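Local coordinates for protein putative DD-carboxypeptidase TP_0574 (Treponema pallidum, PDB 1O75) that binds penicillin and has zinc-stimulated carboxypeptidase activity on synthetic depsipeptides, possibly acting as a D,D-carboxypeptidase on peptidoglycan, at residues G26-R29 with D30-L33; R181-E184 with N185-G188; G264-A267 with S268-L272. The protein carries 2 engineered substitutions. All coordinates share one frame; numbering follows the deposited sequence.

Interaction 1. Residues G26-R29 with D30-L33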
ATOM      1  N   GLY B  26       0.111  -5.964  37.082  1.00 28.34           N
ATOM      2  CA  GLY B  26       0.216  -6.076  38.528  1.00 30.29           C
ATOM      3  C   GLY B  26       0.761  -4.793  39.137  1.00 31.45           C
ATOM      4  O   GLY B  26       1.614  -4.839  40.016  1.00 32.59           O
ATOM      5  N   GLN B  27       0.277  -3.644  38.679  1.00 31.04           N
ATOM      6  CA  GLN B  27       0.737  -2.354  39.191  1.00 30.78           C
ATOM      7  C   GLN B  27      -0.490  -1.566  39.654  1.00 32.83           C
ATOM      8  O   GLN B  27      -1.545  -2.151  39.903  1.00 35.28           O
ATOM      9  CB  GLN B  27       1.456  -1.576  38.085  1.00 32.93           C
ATOM     10  CG  GLN B  27       2.747  -2.212  37.574  1.00 32.56           C
ATOM     11  CD  GLN B  27       3.841  -2.211  38.617  1.00 32.80           C
ATOM     12  OE1 GLN B  27       3.833  -1.384  39.540  1.00 30.72           O
ATOM     13  NE2 GLN B  27       4.808  -3.129  38.471  1.00 32.22           N
ATOM     14  N   SER B  28      -0.355  -0.251  39.823  1.00 32.13           N
ATOM     15  CA  SER B  28      -1.526   0.548  40.213  1.00 34.04           C
ATOM     16  C   SER B  28      -1.704   1.634  39.158  1.00 34.96           C
ATOM     17  O   SER B  28      -0.763   1.981  38.448  1.00 33.69           O
ATOM     18  CB  SER B  28      -1.341   1.229  41.568  1.00 31.22           C
ATOM     19  OG  SER B  28      -0.365   2.247  41.483  1.00 32.45           O
ATOM     20  N   ARG B  29      -2.907   2.175  39.065  1.00 37.43           N
ATOM     21  CA  ARG B  29      -3.148   3.227  38.088  1.00 40.04           C
ATOM     22  C   ARG B  29      -2.155   4.375  38.249  1.00 39.14           C
ATOM     23  O   ARG B  29      -1.534   4.814  37.277  1.00 38.60           O
ATOM     24  CB  ARG B  29      -4.579   3.751  38.216  1.00 42.22           C
ATOM     25  CG  ARG B  29      -4.890   4.896  37.251  1.00 48.33           C
ATOM     26  CD  ARG B  29      -6.390   5.207  37.220  1.00 53.10           C
ATOM     27  NE  ARG B  29      -6.910   5.430  38.561  1.00 56.14           N
ATOM     28  CZ  ARG B  29      -6.454   6.372  39.377  1.00 58.76           C
ATOM     29  NH1 ARG B  29      -5.478   7.170  38.974  1.00 61.19           N
ATOM     30  NH2 ARG B  29      -6.959   6.509  40.596  1.00 60.24           N
ATOM     31  N   ASP B  30      -1.960   4.827  39.482  1.00 38.55           N
ATOM     32  CA  ASP B  30      -1.067   5.954  39.726  1.00 37.75           C
ATOM     33  C   ASP B  30       0.358   5.737  39.311  1.00 36.88           C
ATOM     34  O   ASP B  30       1.035   6.660  38.848  1.00 34.84           O
ATOM     35  CB  ASP B  30      -1.156   6.379  41.194  1.00 43.91           C
ATOM     36  CG  ASP B  30      -2.526   6.933  41.531  1.00 47.98           C
ATOM     37  OD1 ASP B  30      -3.036   7.737  40.720  1.00 51.47           O
ATOM     38  OD2 ASP B  30      -3.100   6.570  42.578  1.00 52.60           O
ATOM     39  N   VAL B  31       0.830   4.508  39.467  1.00 34.05           N
ATOM     40  CA  VAL B  31       2.184   4.182  39.048  1.00 32.91           C
ATOM     41  C   VAL B  31       2.280   4.203  37.517  1.00 31.72           C
ATOM     42  O   VAL B  31       3.346   4.454  36.956  1.00 31.85           O
ATOM     43  CB  VAL B  31       2.576   2.791  39.592  1.00 33.65           C
ATOM     44  CG1 VAL B  31       3.625   2.148  38.713  1.00 37.80           C
ATOM     45  CG2 VAL B  31       3.060   2.953  41.034  1.00 32.79           C
ATOM     46  N   LEU B  32       1.168   3.949  36.840  1.00 30.44           N
ATOM     47  CA  LEU B  32       1.183   3.945  35.378  1.00 31.82           C
ATOM     48  C   LEU B  32       0.922   5.339  34.766  1.00 34.55           C
ATOM     49  O   LEU B  32       0.905   5.507  33.538  1.00 32.89           O
ATOM     50  CB  LEU B  32       0.169   2.928  34.859  1.00 29.39           C
ATOM     51  CG  LEU B  32       0.459   1.460  35.203  1.00 27.22           C
ATOM     52  CD1 LEU B  32      -0.528   0.567  34.464  1.00 27.31           C
ATOM     53  CD2 LEU B  32       1.900   1.118  34.827  1.00 28.37           C
ATOM     54  N   LEU B  33       0.742   6.337  35.623  1.00 35.77           N
ATOM     55  CA  LEU B  33       0.508   7.709  35.165  1.00 40.66           C
ATOM     56  C   LEU B  33       1.712   8.554  35.569  1.00 44.46           C
ATOM     57  O   LEU B  33       2.126   8.533  36.722  1.00 48.39           O
ATOM     58  CB  LEU B  33      -0.773   8.269  35.804  1.00 38.61           C
ATOM     59  CG  LEU B  33      -2.095   7.636  35.360  1.00 36.11           C
ATOM     60  CD1 LEU B  33      -3.217   8.218  36.157  1.00 37.17           C
ATOM     61  CD2 LEU B  33      -2.341   7.901  33.868  1.00 36.10           C
TER
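Gln27 precedes an ST motif headed by Ser28 and touches its fourth residue, Val31, in the loop that follows helix 17-25. Gln27 OE1 reaches the methyl CG1 of Val31 at 3.6 Å.

Ser28 uses both of its oxygens on the next turn. Its OG takes the N-H of Val31 over 3.3 Å, with an N-H...O angle of 155°. A chi1 of 69° sets OG between the backbone N and the carbonyl carbon, where it faces that N-H. The carbonyl O of Ser28 accepts from Leu32 N at 3.2 Å, and this bond completes the ST motif. The hydroxyl OG of Ser28 also lies 3.5 Å from Val31 CG2.

Arg29 continues the turn. Leu32 N also makes a weak bond to Arg29 O. Leu32 itself is buried against Ala18 and Trp21 of helix 17-25.

The Arg29 chain bends at chi3 and brings its guanidinium beside Asp30. NH1 forms a salt bridge to Asp30 OD1, but the hydrogen bond within it is weak. The two flat groups are turned 89° apart. Leu33 CD1 lies in the guanidinium plane, at its edge, 3.8 Å from Arg29 NH1.

Interaction 2. Residues R181-E184 with N185-G188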
ATOM      1  N   ARG B 181     -24.102  -9.686  25.674  1.00 52.36           N
ATOM      2  CA  ARG B 181     -23.048 -10.315  24.888  1.00 51.26           C
ATOM      3  C   ARG B 181     -21.855 -10.667  25.791  1.00 49.85           C
ATOM      4  O   ARG B 181     -21.047 -11.541  25.464  1.00 49.26           O
ATOM      5  CB  ARG B 181     -22.609  -9.379  23.764  1.00 52.00           C
ATOM      6  CG  ARG B 181     -23.696  -9.154  22.721  1.00 55.52           C
ATOM      7  CD  ARG B 181     -23.262  -8.154  21.676  1.00 54.62           C
ATOM      8  NE  ARG B 181     -23.153  -6.812  22.232  1.00 56.96           N
ATOM      9  CZ  ARG B 181     -22.704  -5.766  21.547  1.00 58.20           C
ATOM     10  NH1 ARG B 181     -22.317  -5.918  20.286  1.00 58.06           N
ATOM     11  NH2 ARG B 181     -22.659  -4.568  22.116  1.00 58.15           N
ATOM     12  N   VAL B 182     -21.755  -9.984  26.929  1.00 47.90           N
ATOM     13  CA  VAL B 182     -20.675 -10.241  27.881  1.00 46.43           C
ATOM     14  C   VAL B 182     -21.145 -11.157  29.017  1.00 46.70           C
ATOM     15  O   VAL B 182     -22.121 -10.848  29.691  1.00 46.11           O
ATOM     16  CB  VAL B 182     -20.163  -8.932  28.505  1.00 44.18           C
ATOM     17  CG1 VAL B 182     -18.991  -9.227  29.440  1.00 43.15           C
ATOM     18  CG2 VAL B 182     -19.744  -7.958  27.401  1.00 42.93           C
ATOM     19  N   THR B 183     -20.444 -12.272  29.220  1.00 45.80           N
ATOM     20  CA  THR B 183     -20.762 -13.234  30.280  1.00 46.36           C
ATOM     21  C   THR B 183     -19.482 -13.603  31.039  1.00 47.75           C
ATOM     22  O   THR B 183     -18.399 -13.092  30.735  1.00 46.11           O
ATOM     23  CB  THR B 183     -21.342 -14.538  29.709  1.00 46.18           C
ATOM     24  OG1 THR B 183     -20.298 -15.273  29.058  1.00 46.95           O
ATOM     25  CG2 THR B 183     -22.445 -14.238  28.699  1.00 45.72           C
ATOM     26  N   GLU B 184     -19.592 -14.508  32.011  1.00 47.09           N
ATOM     27  CA  GLU B 184     -18.422 -14.915  32.788  1.00 47.10           C
ATOM     28  C   GLU B 184     -17.388 -15.639  31.926  1.00 44.46           C
ATOM     29  O   GLU B 184     -16.240 -15.786  32.325  1.00 45.23           O
ATOM     30  CB  GLU B 184     -18.839 -15.832  33.949  1.00 49.83           C
ATOM     31  CG  GLU B 184     -19.196 -17.246  33.520  1.00 53.83           C
ATOM     32  CD  GLU B 184     -19.712 -18.104  34.665  1.00 58.81           C
ATOM     33  OE1 GLU B 184     -19.058 -18.132  35.735  1.00 59.00           O
ATOM     34  OE2 GLU B 184     -20.769 -18.758  34.484  1.00 59.92           O
ATOM     35  N   ASN B 185     -17.791 -16.098  30.749  1.00 43.20           N
ATOM     36  CA  ASN B 185     -16.874 -16.820  29.871  1.00 42.66           C
ATOM     37  C   ASN B 185     -16.258 -15.973  28.757  1.00 40.13           C
ATOM     38  O   ASN B 185     -15.534 -16.498  27.915  1.00 39.86           O
ATOM     39  CB  ASN B 185     -17.598 -18.000  29.225  1.00 45.66           C
ATOM     40  CG  ASN B 185     -18.023 -19.046  30.236  1.00 50.00           C
ATOM     41  OD1 ASN B 185     -19.095 -19.637  30.108  1.00 51.68           O
ATOM     42  ND2 ASN B 185     -17.179 -19.288  31.243  1.00 49.88           N
ATOM     43  N   THR B 186     -16.548 -14.678  28.755  1.00 37.34           N
ATOM     44  CA  THR B 186     -16.049 -13.776  27.717  1.00 37.08           C
ATOM     45  C   THR B 186     -14.529 -13.632  27.712  1.00 34.94           C
ATOM     46  O   THR B 186     -13.921 -13.389  28.754  1.00 34.83           O
ATOM     47  CB  THR B 186     -16.674 -12.392  27.878  1.00 37.07           C
ATOM     48  OG1 THR B 186     -18.092 -12.506  27.692  1.00 37.56           O
ATOM     49  CG2 THR B 186     -16.095 -11.396  26.841  1.00 36.70           C
ATOM     50  N   ASN B 187     -13.924 -13.767  26.540  1.00 32.98           N
ATOM     51  CA  ASN B 187     -12.479 -13.642  26.444  1.00 33.51           C
ATOM     52  C   ASN B 187     -12.040 -12.217  26.735  1.00 32.90           C
ATOM     53  O   ASN B 187     -12.471 -11.280  26.057  1.00 33.82           O
ATOM     54  CB  ASN B 187     -11.996 -14.047  25.050  1.00 32.19           C
ATOM     55  CG  ASN B 187     -10.482 -14.018  24.929  1.00 34.06           C
ATOM     56  OD1 ASN B 187      -9.770 -14.530  25.800  1.00 32.34           O
ATOM     57  ND2 ASN B 187      -9.982 -13.441  23.845  1.00 28.17           N
ATOM     58  N   GLY B 188     -11.187 -12.043  27.745  1.00 31.92           N
ATOM     59  CA  GLY B 188     -10.697 -10.709  28.058  1.00 28.75           C
ATOM     60  C   GLY B 188     -11.431 -10.020  29.184  1.00 29.68           C
ATOM     61  O   GLY B 188     -11.161  -8.863  29.492  1.00 28.11           O
TER
HETATM   62  O   HOH W   1     -13.749 -15.163  31.074  1.00 37.51           O
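Thr183 and Thr186 hold each other through two hydrogen bonds and form the two ends of a type I beta turn. The backbone N of Thr183 donates to the hydroxyl OG1 of Thr186 at 2.8 Å. This bond is nearly straight, with an N-H...O angle of 168°. In return, Thr186 N donates to Thr183 O at 3.1 Å.

A third bond joins the side chain of Thr183 to the turn. Its OG1 accepts from Asn185 N at 3.1 Å, which makes an ST turn. Together with the beta-turn bond it completes an ST motif. Thr186 OG1 is anti to its own carbonyl carbon (chi1 -63°). This puts the hydroxyl beside the backbone N of Thr183. The two threonine side chains cross at about a right angle.

Next come the residues at the corner. The side chains of Glu184 and Asn185 run side by side and point the same way. Glu184 CG lies 3.7 Å from Asn185 ND2, and the carboxylate and amide planes are only 13° apart. A water spans Asn185, donating to Glu184 O and to Thr186 O, each at 2.9 Å.

Val182 places the turn against the domain. Its CG1 touches Thr186 OG1 at 3.8 Å, and its side chain is buried against Tyr10 and Tyr12 of strand 8-16. The Asn187 amide is hydrogen-bonded to Ser204 N through OD1, and to Tyr322 O and Asp324 OD1 through ND2. The turn sits in the loop between strands 177-178 and 190-194, with Val182 and Thr186 resting on Pro159 of strand 143-163.

Interaction 3. Residues G264-A267 with S268-L272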
ATOM      1  N   GLY B 264      13.948 -11.581  26.275  1.00 30.14           N
ATOM      2  CA  GLY B 264      15.368 -11.288  26.168  1.00 31.54           C
ATOM      3  C   GLY B 264      16.010 -12.041  25.020  1.00 32.25           C
ATOM      4  O   GLY B 264      15.477 -12.067  23.904  1.00 31.07           O
ATOM      5  N   ASP B 265      17.157 -12.667  25.262  0.57 32.35           N
ATOM      6  CA  ASP B 265      17.807 -13.399  24.178  0.57 33.17           C
ATOM      7  C   ASP B 265      17.390 -14.870  24.124  0.57 33.05           C
ATOM      8  O   ASP B 265      17.955 -15.643  23.350  0.57 32.76           O
ATOM      9  CB  ASP B 265      19.334 -13.310  24.294  0.57 35.27           C
ATOM     10  CG  ASP B 265      19.849 -11.875  24.279  0.57 38.75           C
ATOM     11  OD1 ASP B 265      19.372 -11.057  23.458  0.57 42.16           O
ATOM     12  OD2 ASP B 265      20.746 -11.567  25.088  0.57 40.32           O
ATOM     13  N   ASP B 266      16.401 -15.256  24.927  1.00 31.13           N
ATOM     14  CA  ASP B 266      15.946 -16.649  24.937  1.00 30.51           C
ATOM     15  C   ASP B 266      15.053 -17.053  23.755  1.00 29.83           C
ATOM     16  O   ASP B 266      13.824 -16.915  23.798  1.00 29.19           O
ATOM     17  CB  ASP B 266      15.237 -16.983  26.263  1.00 30.03           C
ATOM     18  CG  ASP B 266      14.705 -18.420  26.303  1.00 30.51           C
ATOM     19  OD1 ASP B 266      15.177 -19.259  25.512  1.00 30.47           O
ATOM     20  OD2 ASP B 266      13.812 -18.711  27.124  1.00 32.25           O
ATOM     21  N   ALA B 267      15.688 -17.574  22.711  1.00 27.98           N
ATOM     22  CA  ALA B 267      14.994 -18.008  21.500  1.00 29.34           C
ATOM     23  C   ALA B 267      13.995 -19.132  21.748  1.00 29.39           C
ATOM     24  O   ALA B 267      13.129 -19.383  20.907  1.00 29.14           O
ATOM     25  CB  ALA B 267      16.003 -18.455  20.449  1.00 31.40           C
ATOM     26  N   SER B 268      14.086 -19.800  22.897  1.00 29.94           N
ATOM     27  CA  SER B 268      13.134 -20.881  23.170  1.00 30.12           C
ATOM     28  C   SER B 268      11.837 -20.395  23.820  1.00 27.93           C
ATOM     29  O   SER B 268      10.947 -21.191  24.064  1.00 26.16           O
ATOM     30  CB  SER B 268      13.771 -21.953  24.071  1.00 31.64           C
ATOM     31  OG  SER B 268      13.911 -21.489  25.412  1.00 32.65           O
ATOM     32  N   TYR B 269      11.732 -19.098  24.109  1.00 25.28           N
ATOM     33  CA  TYR B 269      10.533 -18.558  24.753  1.00 25.97           C
ATOM     34  C   TYR B 269      10.167 -19.295  26.063  1.00 26.55           C
ATOM     35  O   TYR B 269       8.999 -19.622  26.341  1.00 26.63           O
ATOM     36  CB  TYR B 269       9.341 -18.563  23.776  1.00 24.58           C
ATOM     37  CG  TYR B 269       9.441 -17.479  22.708  1.00 26.69           C
ATOM     38  CD1 TYR B 269      10.238 -17.657  21.576  1.00 28.65           C
ATOM     39  CD2 TYR B 269       8.764 -16.257  22.855  1.00 27.19           C
ATOM     40  CE1 TYR B 269      10.360 -16.640  20.595  1.00 27.59           C
ATOM     41  CE2 TYR B 269       8.880 -15.237  21.897  1.00 27.66           C
ATOM     42  CZ  TYR B 269       9.679 -15.442  20.763  1.00 29.19           C
ATOM     43  OH  TYR B 269       9.753 -14.473  19.778  1.00 27.21           O
ATOM     44  N   THR B 270      11.183 -19.525  26.875  1.00 26.35           N
ATOM     45  CA  THR B 270      10.993 -20.198  28.135  1.00 25.29           C
ATOM     46  C   THR B 270      11.086 -19.267  29.338  1.00 22.56           C
ATOM     47  O   THR B 270      10.301 -19.372  30.268  1.00 24.75           O
ATOM     48  CB  THR B 270      12.031 -21.343  28.273  1.00 26.67           C
ATOM     49  OG1 THR B 270      11.804 -22.295  27.219  1.00 26.54           O
ATOM     50  CG2 THR B 270      11.889 -22.043  29.641  1.00 25.75           C
ATOM     51  N   ASN B 271      12.029 -18.337  29.309  1.00 23.84           N
ATOM     52  CA  ASN B 271      12.229 -17.435  30.434  1.00 24.45           C
ATOM     53  C   ASN B 271      11.708 -16.005  30.206  1.00 25.64           C
ATOM     54  O   ASN B 271      12.421 -15.145  29.682  1.00 27.58           O
ATOM     55  CB  ASN B 271      13.716 -17.415  30.767  1.00 27.33           C
ATOM     56  CG  ASN B 271      14.267 -18.830  31.026  1.00 29.07           C
ATOM     57  OD1 ASN B 271      14.881 -19.455  30.155  1.00 33.30           O
ATOM     58  ND2 ASN B 271      14.010 -19.335  32.198  1.00 28.62           N
ATOM     59  N   LEU B 272      10.473 -15.755  30.619  1.00 27.19           N
ATOM     60  CA  LEU B 272       9.871 -14.436  30.432  1.00 26.54           C
ATOM     61  C   LEU B 272      10.645 -13.409  31.270  1.00 29.21           C
ATOM     62  O   LEU B 272      10.837 -13.598  32.482  1.00 29.82           O
ATOM     63  CB  LEU B 272       8.406 -14.483  30.856  1.00 28.31           C
ATOM     64  CG  LEU B 272       7.654 -13.154  30.821  1.00 26.44           C
ATOM     65  CD1 LEU B 272       7.467 -12.693  29.364  1.00 25.54           C
ATOM     66  CD2 LEU B 272       6.329 -13.342  31.524  1.00 29.03           C
TER
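Asp266 heads an Asx motif that joins it to Ser268 and Tyr269, in the loop between strands 255-262 and 274-276. The motif combines an Asx turn with a type I beta turn. In the beta turn, Tyr269 N donates to Asp266 O at 3.0 Å.

The Asp266 carboxylate collects four hydrogen bonds. Its CG is anti to the backbone N (chi1 178°), which turns the carboxylate toward the backbone N-H groups of Ser268, Thr270 and Asn271. OD1 receives the Ser268 hydroxyl OG at 2.6 Å on its syn lone pair. The same oxygen takes Ser268 N at 2.9 Å, but from above the carboxylate plane. OD2 accepts two successive backbone N-H groups. Asn271 N meets it nearly along the C-O axis at 2.8 Å, with an N-H...O angle of 160°. Thr270 N also lies at 2.8 Å from OD2, above the plane.

Two bonds on each oxygen fix the rotation of the carboxylate. They also tie Ser268, Thr270 and Asn271 round a single side chain on the protein surface.

The CB of Tyr269 points away from 264-267. The Tyr269 OH bonds to the backbone O of Tyr313, on strand 311-319, and its ring meets that of Tyr263. Ala267 O approaches the ring at its edge, 3.4 Å from Tyr269 CD1.

In the fold
All three interactions are local turns at the protein surface, and none touches another. Interactions 1 and 2 both lie in Tp47 domain a, with nearest atoms about 14 Å apart. Strand 8-16 connects them: it packs on 181-184 and leads into helix 17-25, which runs directly into 26-33. Interaction 3 lies in Tp47 domain C, of the E-set clan, with nearest atoms about 11 Å from interaction 1 and about 17 Å from interaction 2. Asn187 of interaction 2 reaches the loop after strand 311-319, the strand that also packs on interaction 3. The Tyr269 side chain lies about 10 Å from a bound xenon, too far to touch, so interaction 3 does not line that site.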